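Local structure of cofilin (Streptomyces griseoflavus, 5IVU) at residues Leu26-Phe31 / Ala66-Glu71; Val87-Asp92 / Thr123-Val128. The protein probably binds actin and so may take part in organising or remodelling actin filaments. One frame throughout, in Å; residues are numbered along the deposited sequence.

Contact 1: Leu26-Phe31 / Ala66-Glu71; sequences LKYIIF and AVYDLE
The rings of Tyr28 and Tyr68 lie side by side on one face of the sheet, their planes only 14° apart but slid so far, with centroids 5.9 Å apart, that they barely overlap. Their closest approach is not ring on ring: Tyr28 CB sits 3.5 Å from Tyr68 CD2. The Lys27 carbonyl oxygen lies over one face of the Tyr68 ring, near its rim, and Leu70 CA is at that ring's edge, in plane. On the opposite face of the sheet the Phe31 ring takes Ile29 CG2 on one face. Its edge meets Ala66 CA and Val67, Phe31 CE1 lying 3.9 Å from Val67 CG2. Tyr28 OH bonds Asp57 and Glu71 pairs with Lys80, while Phe54 meets both tyrosine rings.

Between these two sets of rings the strands run antiparallel at 175°, an inner strand pair in the mixed sheet of the ADF fold. Ile29 and Val67 form the hydrogen-bonded pair, Ile29 N to Val67 O at 2.9 Å and Val67 N to Ile29 O at 3.0 Å. Asp69 N adds a bond to Lys27 O. Lys27 and Tyr28 both face Ser46, a classic beta bulge.

Lys27 starts with CG anti to its backbone N (chi1 -169°), bends at chi2, and crosses the Tyr68 side chain obliquely near its hydroxyl, Lys27 CG and CE each 3.9 Å from Tyr68 OH. A leucine in its place would probably leave the Asp69 carbonyl without its ammonium donor. Lys27 NZ bonds Asp69 O at 2.9 Å, and the carboxylates of Asp69 and Glu71, nearby but not touching it, would probably add weaker electrostatic attraction.

Contact 2: Val87-Asp92 / Thr123-Val128; sequences VSWAPD and TDFSEV
Trp89 and Phe125 meet obliquely, the tryptophan six-membered ring inclined at 43° to the phenyl ring with centroids 4.8 Å apart. The corner of the indole does the touching: CH2 stands over the centre of one phenyl face, and CZ2 lies 3.7 Å from Phe125 CE1. Trp89 swings its ring across from the strand to the loop because CG lies opposite the main-chain nitrogen (chi1 179°). There its edge also meets the Asp124 carbonyl in the ring plane, CZ3 to O at 3.6 Å, and Val128 crosses it at about a right angle, CG2 at 3.8 Å from CZ3. Pro91 CD rests on one indole face, while NE1 bonds the carbonyl of Pro59.

Farther along, Thr123 packs against the backbone of Ala90 and Pro91. Its CA approaches Ala90 O at 3.4 Å, and Asp92 N gives a weak bond to Thr123 O. Glu127 OE1 accepts from both Thr123 N (2.7 Å) and Thr123 OG1, tying the loop to its own start. Asp124 OD1 receives Glu127 N, three residues on, which meets the definition of an Asx motif. In this ADF fold the end of strand 81-89 and the loop that follows it pack against the loop joining strand 118-122 to helix 130-136.

How the contacts relate
Contact 1 closes before contact 2 opens along the chain, and their centres lie 15 Å apart. They share the central mixed sheet: contact 1 pairs strands 28-33 and 64-72, and strand 81-89, which carries Val87 to Trp89 of contact 2, is the next strand over. The two meet directly there, Ala66 O lying 2.9 Å from Val87 N, a probable hydrogen bond. Contact 1 is buried, about 6 Å from the chain centre, whereas contact 2 is partly buried at about 11 Å. Tyr51 is a further tie, its ring meeting Tyr68 and its hydroxyl bonding Val128 O. The sheet thus links the buried strand pair to the less buried loop before helix 130-136, which packs on the end of strand 81-89.

Contact 1: Leu26-Phe31 / Ala66-Glu71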
ATOM      1  N   LEU A  26       7.097  10.798  -6.140  1.00 44.18           N
ATOM      2  CA  LEU A  26       6.180  10.089  -5.238  1.00 40.21           C
ATOM      3  C   LEU A  26       6.941   9.230  -4.239  1.00 37.78           C
ATOM      4  O   LEU A  26       7.953   8.614  -4.577  1.00 35.46           O
ATOM      5  CB  LEU A  26       5.237   9.181  -6.027  1.00 38.68           C
ATOM      6  CG  LEU A  26       4.251   9.806  -7.004  1.00 38.85           C
ATOM      7  CD1 LEU A  26       3.451   8.714  -7.687  1.00 38.59           C
ATOM      8  CD2 LEU A  26       3.336  10.805  -6.307  1.00 39.28           C
ATOM      9  N   LYS A  27       6.449   9.211  -3.006  1.00 36.44           N
ATOM     10  CA  LYS A  27       6.990   8.353  -1.962  1.00 35.94           C
ATOM     11  C   LYS A  27       6.032   7.202  -1.638  1.00 35.76           C
ATOM     12  O   LYS A  27       6.490   6.108  -1.326  1.00 38.48           O
ATOM     13  CB  LYS A  27       7.307   9.183  -0.724  1.00 36.13           C
ATOM     14  CG  LYS A  27       8.122   8.468   0.350  1.00 36.20           C
ATOM     15  CD  LYS A  27       9.569   8.217  -0.044  1.00 35.43           C
ATOM     16  CE  LYS A  27      10.347   7.712   1.164  1.00 36.29           C
ATOM     17  NZ  LYS A  27      11.699   7.189   0.830  1.00 36.43           N
ATOM     18  N   TYR A  28       4.716   7.431  -1.716  1.00 35.58           N
ATOM     19  CA  TYR A  28       3.732   6.342  -1.560  1.00 34.76           C
ATOM     20  C   TYR A  28       2.426   6.537  -2.312  1.00 34.47           C
ATOM     21  O   TYR A  28       2.101   7.641  -2.737  1.00 35.67           O
ATOM     22  CB  TYR A  28       3.435   6.090  -0.074  1.00 35.36           C
ATOM     23  CG  TYR A  28       2.678   7.181   0.663  1.00 33.34           C
ATOM     24  CD1 TYR A  28       1.287   7.236   0.638  1.00 32.67           C
ATOM     25  CD2 TYR A  28       3.361   8.126   1.432  1.00 33.67           C
ATOM     26  CE1 TYR A  28       0.598   8.216   1.332  1.00 32.27           C
ATOM     27  CE2 TYR A  28       2.679   9.102   2.138  1.00 31.87           C
ATOM     28  CZ  TYR A  28       1.307   9.149   2.074  1.00 31.21           C
ATOM     29  OH  TYR A  28       0.653  10.117   2.765  1.00 31.12           O
ATOM     30  N   ILE A  29       1.684   5.440  -2.457  1.00 34.24           N
ATOM     31  CA  ILE A  29       0.374   5.417  -3.121  1.00 33.35           C
ATOM     32  C   ILE A  29      -0.607   4.610  -2.252  1.00 34.06           C
ATOM     33  O   ILE A  29      -0.261   3.536  -1.754  1.00 32.34           O
ATOM     34  CB  ILE A  29       0.442   4.740  -4.515  1.00 32.51           C
ATOM     35  CG1 ILE A  29       1.488   5.411  -5.406  1.00 32.42           C
ATOM     36  CG2 ILE A  29      -0.923   4.770  -5.199  1.00 32.97           C
ATOM     37  CD1 ILE A  29       1.750   4.675  -6.706  1.00 32.28           C
ATOM     38  N   ILE A  30      -1.829   5.129  -2.096  1.00 33.75           N
ATOM     39  CA  ILE A  30      -2.914   4.426  -1.407  1.00 33.10           C
ATOM     40  C   ILE A  30      -3.946   3.963  -2.437  1.00 32.25           C
ATOM     41  O   ILE A  30      -4.501   4.780  -3.156  1.00 32.14           O
ATOM     42  CB  ILE A  30      -3.611   5.328  -0.362  1.00 32.64           C
ATOM     43  CG1 ILE A  30      -2.596   5.986   0.595  1.00 31.57           C
ATOM     44  CG2 ILE A  30      -4.646   4.525   0.427  1.00 33.29           C
ATOM     45  CD1 ILE A  30      -1.922   5.036   1.573  1.00 31.21           C
ATOM     46  N   PHE A  31      -4.181   2.655  -2.512  1.00 33.30           N
ATOM     47  CA  PHE A  31      -5.224   2.071  -3.371  1.00 33.73           C
ATOM     48  C   PHE A  31      -6.427   1.640  -2.537  1.00 34.07           C
ATOM     49  O   PHE A  31      -6.290   1.343  -1.345  1.00 30.88           O
ATOM     50  CB  PHE A  31      -4.691   0.853  -4.124  1.00 34.44           C
ATOM     51  CG  PHE A  31      -3.408   1.103  -4.853  1.00 36.60           C
ATOM     52  CD1 PHE A  31      -2.183   0.901  -4.229  1.00 36.20           C
ATOM     53  CD2 PHE A  31      -3.422   1.541  -6.173  1.00 37.74           C
ATOM     54  CE1 PHE A  31      -0.995   1.136  -4.904  1.00 37.43           C
ATOM     55  CE2 PHE A  31      -2.237   1.774  -6.855  1.00 37.37           C
ATOM     56  CZ  PHE A  31      -1.022   1.572  -6.222  1.00 37.52           C
ATOM     57  N   ALA A  66      -1.526  -0.357  -0.149  1.00 28.73           N
ATOM     58  CA  ALA A  66      -0.613   0.743  -0.413  1.00 28.46           C
ATOM     59  C   ALA A  66       0.691   0.228  -0.944  1.00 29.42           C
ATOM     60  O   ALA A  66       1.026  -0.939  -0.748  1.00 29.47           O
ATOM     61  CB  ALA A  66      -0.367   1.551   0.841  1.00 26.84           C
ATOM     62  N   VAL A  67       1.416   1.111  -1.622  1.00 29.75           N
ATOM     63  CA  VAL A  67       2.818   0.888  -1.944  1.00 29.77           C
ATOM     64  C   VAL A  67       3.618   2.029  -1.320  1.00 29.45           C
ATOM     65  O   VAL A  67       3.205   3.185  -1.391  1.00 29.36           O
ATOM     66  CB  VAL A  67       3.052   0.794  -3.461  1.00 29.42           C
ATOM     67  CG1 VAL A  67       4.540   0.791  -3.779  1.00 29.58           C
ATOM     68  CG2 VAL A  67       2.400  -0.471  -3.995  1.00 29.52           C
ATOM     69  N   TYR A  68       4.741   1.681  -0.689  1.00 29.19           N
ATOM     70  CA  TYR A  68       5.610   2.648  -0.037  1.00 30.36           C
ATOM     71  C   TYR A  68       7.039   2.423  -0.507  1.00 30.49           C
ATOM     72  O   TYR A  68       7.521   1.294  -0.509  1.00 31.28           O
ATOM     73  CB  TYR A  68       5.536   2.516   1.500  1.00 30.28           C
ATOM     74  CG  TYR A  68       6.101   3.732   2.195  1.00 29.79           C
ATOM     75  CD1 TYR A  68       7.468   3.836   2.463  1.00 30.10           C
ATOM     76  CD2 TYR A  68       5.279   4.801   2.545  1.00 29.00           C
ATOM     77  CE1 TYR A  68       7.998   4.964   3.076  1.00 29.38           C
ATOM     78  CE2 TYR A  68       5.796   5.929   3.159  1.00 28.02           C
ATOM     79  CZ  TYR A  68       7.157   6.013   3.418  1.00 28.50           C
ATOM     80  OH  TYR A  68       7.694   7.123   4.027  1.00 27.84           O
ATOM     81  N   ASP A  69       7.706   3.501  -0.904  1.00 31.70           N
ATOM     82  CA  ASP A  69       9.092   3.433  -1.342  1.00 32.52           C
ATOM     83  C   ASP A  69       9.963   3.582  -0.105  1.00 32.86           C
ATOM     84  O   ASP A  69      10.370   4.676   0.261  1.00 31.58           O
ATOM     85  CB  ASP A  69       9.395   4.505  -2.397  1.00 33.74           C
ATOM     86  CG  ASP A  69      10.782   4.357  -3.008  1.00 36.93           C
ATOM     87  OD1 ASP A  69      11.352   3.231  -3.003  1.00 38.45           O
ATOM     88  OD2 ASP A  69      11.323   5.381  -3.482  1.00 38.91           O
ATOM     89  N   LEU A  70      10.235   2.452   0.537  1.00 34.25           N
ATOM     90  CA  LEU A  70      10.880   2.423   1.836  1.00 36.33           C
ATOM     91  C   LEU A  70      12.382   2.572   1.702  1.00 38.38           C
ATOM     92  O   LEU A  70      13.023   1.770   1.041  1.00 38.30           O
ATOM     93  CB  LEU A  70      10.557   1.102   2.538  1.00 38.13           C
ATOM     94  CG  LEU A  70      10.896   0.988   4.021  1.00 38.39           C
ATOM     95  CD1 LEU A  70       9.939   1.806   4.866  1.00 38.56           C
ATOM     96  CD2 LEU A  70      10.860  -0.472   4.428  1.00 39.70           C
ATOM     97  N   GLU A  71      12.926   3.595   2.349  1.00 44.61           N
ATOM     98  CA  GLU A  71      14.364   3.836   2.421  1.00 50.29           C
ATOM     99  C   GLU A  71      14.924   3.337   3.761  1.00 53.15           C
ATOM    100  O   GLU A  71      14.313   3.537   4.805  1.00 50.04           O
ATOM    101  CB  GLU A  71      14.631   5.337   2.279  1.00 54.04           C
ATOM    102  CG  GLU A  71      16.108   5.712   2.180  1.00 58.11           C
ATOM    103  CD  GLU A  71      16.333   7.210   2.187  1.00 62.44           C
ATOM    104  OE1 GLU A  71      15.922   7.875   3.164  1.00 64.42           O
ATOM    105  OE2 GLU A  71      16.935   7.724   1.221  1.00 66.82           O
TER

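Contact 2: Val87-Asp92 / Thr123-Val128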
ATOM      1  N   VAL A  87       1.592  -3.171   1.069  1.00 27.63           N
ATOM      2  CA  VAL A  87       0.980  -3.210   2.384  1.00 28.30           C
ATOM      3  C   VAL A  87      -0.484  -3.574   2.189  1.00 29.88           C
ATOM      4  O   VAL A  87      -1.201  -2.847   1.509  1.00 31.57           O
ATOM      5  CB  VAL A  87       1.054  -1.824   3.077  1.00 28.82           C
ATOM      6  CG1 VAL A  87       0.292  -1.815   4.403  1.00 27.85           C
ATOM      7  CG2 VAL A  87       2.504  -1.417   3.300  1.00 30.23           C
ATOM      8  N   SER A  88      -0.919  -4.687   2.771  1.00 30.18           N
ATOM      9  CA  SER A  88      -2.339  -4.971   2.899  1.00 31.79           C
ATOM     10  C   SER A  88      -2.773  -4.476   4.276  1.00 32.47           C
ATOM     11  O   SER A  88      -2.327  -5.002   5.292  1.00 33.09           O
ATOM     12  CB  SER A  88      -2.617  -6.459   2.759  1.00 31.54           C
ATOM     13  OG  SER A  88      -2.208  -6.912   1.490  1.00 31.81           O
ATOM     14  N   TRP A  89      -3.606  -3.437   4.296  1.00 33.55           N
ATOM     15  CA  TRP A  89      -4.099  -2.859   5.534  1.00 34.73           C
ATOM     16  C   TRP A  89      -5.478  -3.450   5.795  1.00 35.66           C
ATOM     17  O   TRP A  89      -6.396  -3.285   4.996  1.00 37.84           O
ATOM     18  CB  TRP A  89      -4.132  -1.335   5.426  1.00 35.14           C
ATOM     19  CG  TRP A  89      -4.653  -0.616   6.625  1.00 36.48           C
ATOM     20  CD1 TRP A  89      -5.711   0.237   6.664  1.00 37.48           C
ATOM     21  CD2 TRP A  89      -4.138  -0.680   7.956  1.00 38.19           C
ATOM     22  NE1 TRP A  89      -5.900   0.705   7.937  1.00 37.12           N
ATOM     23  CE2 TRP A  89      -4.944   0.161   8.753  1.00 38.35           C
ATOM     24  CE3 TRP A  89      -3.071  -1.370   8.556  1.00 39.22           C
ATOM     25  CZ2 TRP A  89      -4.715   0.342  10.115  1.00 38.22           C
ATOM     26  CZ3 TRP A  89      -2.845  -1.194   9.915  1.00 39.29           C
ATOM     27  CH2 TRP A  89      -3.664  -0.338  10.679  1.00 39.61           C
ATOM     28  N   ALA A  90      -5.604  -4.160   6.911  1.00 37.20           N
ATOM     29  CA  ALA A  90      -6.827  -4.881   7.257  1.00 37.36           C
ATOM     30  C   ALA A  90      -7.024  -4.794   8.766  1.00 37.39           C
ATOM     31  O   ALA A  90      -6.838  -5.787   9.477  1.00 42.39           O
ATOM     32  CB  ALA A  90      -6.728  -6.329   6.790  1.00 36.06           C
ATOM     33  N   PRO A  91      -7.398  -3.604   9.259  1.00 38.67           N
ATOM     34  CA  PRO A  91      -7.510  -3.396  10.696  1.00 41.95           C
ATOM     35  C   PRO A  91      -8.711  -4.125  11.281  1.00 43.55           C
ATOM     36  O   PRO A  91      -9.739  -4.247  10.603  1.00 45.63           O
ATOM     37  CB  PRO A  91      -7.682  -1.874  10.814  1.00 41.67           C
ATOM     38  CG  PRO A  91      -8.365  -1.479   9.557  1.00 39.27           C
ATOM     39  CD  PRO A  91      -7.817  -2.404   8.509  1.00 39.86           C
ATOM     40  N   ASP A  92      -8.574  -4.569  12.529  1.00 44.49           N
ATOM     41  CA  ASP A  92      -9.587  -5.379  13.209  1.00 47.39           C
ATOM     42  C   ASP A  92     -10.981  -4.733  13.208  1.00 47.82           C
ATOM     43  O   ASP A  92     -11.983  -5.411  12.978  1.00 45.88           O
ATOM     44  CB  ASP A  92      -9.153  -5.674  14.658  1.00 52.18           C
ATOM     45  CG  ASP A  92      -7.851  -6.491  14.744  1.00 54.89           C
ATOM     46  OD1 ASP A  92      -7.428  -7.082  13.728  1.00 56.80           O
ATOM     47  OD2 ASP A  92      -7.247  -6.529  15.840  1.00 57.24           O
ATOM     48  N   THR A 123      -2.716  -5.670  10.563  1.00 41.47           N
ATOM     49  CA  THR A 123      -4.005  -5.698  11.270  1.00 41.46           C
ATOM     50  C   THR A 123      -4.123  -4.703  12.424  1.00 40.44           C
ATOM     51  O   THR A 123      -5.197  -4.557  13.012  1.00 41.63           O
ATOM     52  CB  THR A 123      -4.283  -7.096  11.840  1.00 41.56           C
ATOM     53  OG1 THR A 123      -3.196  -7.483  12.688  1.00 42.35           O
ATOM     54  CG2 THR A 123      -4.428  -8.104  10.715  1.00 42.85           C
ATOM     55  N   ASP A 124      -3.039  -4.019  12.746  1.00 39.27           N
ATOM     56  CA  ASP A 124      -3.063  -2.983  13.792  1.00 42.44           C
ATOM     57  C   ASP A 124      -1.902  -2.018  13.489  1.00 41.79           C
ATOM     58  O   ASP A 124      -0.985  -2.355  12.723  1.00 41.83           O
ATOM     59  CB  ASP A 124      -3.064  -3.571  15.233  1.00 43.80           C
ATOM     60  CG  ASP A 124      -1.835  -4.378  15.539  1.00 44.16           C
ATOM     61  OD1 ASP A 124      -0.742  -3.800  15.415  1.00 41.33           O
ATOM     62  OD2 ASP A 124      -1.963  -5.572  15.918  1.00 48.93           O
ATOM     63  N   PHE A 125      -1.966  -0.818  14.045  1.00 41.36           N
ATOM     64  CA  PHE A 125      -0.981   0.213  13.721  1.00 42.03           C
ATOM     65  C   PHE A 125       0.460  -0.161  14.080  1.00 42.36           C
ATOM     66  O   PHE A 125       1.370   0.270  13.390  1.00 44.43           O
ATOM     67  CB  PHE A 125      -1.383   1.582  14.298  1.00 42.21           C
ATOM     68  CG  PHE A 125      -2.480   2.265  13.511  1.00 42.15           C
ATOM     69  CD1 PHE A 125      -2.222   2.794  12.243  1.00 41.67           C
ATOM     70  CD2 PHE A 125      -3.769   2.361  14.023  1.00 41.75           C
ATOM     71  CE1 PHE A 125      -3.222   3.409  11.506  1.00 41.96           C
ATOM     72  CE2 PHE A 125      -4.774   2.972  13.293  1.00 42.65           C
ATOM     73  CZ  PHE A 125      -4.502   3.497  12.035  1.00 43.43           C
ATOM     74  N   SER A 126       0.668  -0.995  15.094  1.00 42.08           N
ATOM     75  CA  SER A 126       2.032  -1.460  15.433  1.00 44.93           C
ATOM     76  C   SER A 126       2.674  -2.317  14.334  1.00 45.62           C
ATOM     77  O   SER A 126       3.900  -2.334  14.199  1.00 45.28           O
ATOM     78  CB  SER A 126       2.040  -2.261  16.733  1.00 44.04           C
ATOM     79  OG  SER A 126       1.322  -3.473  16.588  1.00 46.80           O
ATOM     80  N   GLU A 127       1.839  -3.016  13.564  1.00 44.11           N
ATOM     81  CA  GLU A 127       2.301  -3.860  12.465  1.00 43.46           C
ATOM     82  C   GLU A 127       2.734  -3.084  11.211  1.00 39.93           C
ATOM     83  O   GLU A 127       3.422  -3.636  10.367  1.00 39.59           O
ATOM     84  CB  GLU A 127       1.243  -4.919  12.141  1.00 45.01           C
ATOM     85  CG  GLU A 127       1.081  -5.893  13.298  1.00 49.48           C
ATOM     86  CD  GLU A 127      -0.031  -6.911  13.118  1.00 54.65           C
ATOM     87  OE1 GLU A 127      -0.817  -6.810  12.158  1.00 54.82           O
ATOM     88  OE2 GLU A 127      -0.137  -7.809  13.979  1.00 59.01           O
ATOM     89  N   VAL A 128       2.342  -1.816  11.105  1.00 39.36           N
ATOM     90  CA  VAL A 128       2.799  -0.925  10.024  1.00 39.00           C
ATOM     91  C   VAL A 128       3.659   0.245  10.525  1.00 40.22           C
ATOM     92  O   VAL A 128       3.981   1.145   9.750  1.00 42.60           O
ATOM     93  CB  VAL A 128       1.615  -0.397   9.171  1.00 37.40           C
ATOM     94  CG1 VAL A 128       0.948  -1.557   8.439  1.00 37.13           C
ATOM     95  CG2 VAL A 128       0.589   0.365  10.017  1.00 36.88           C
TER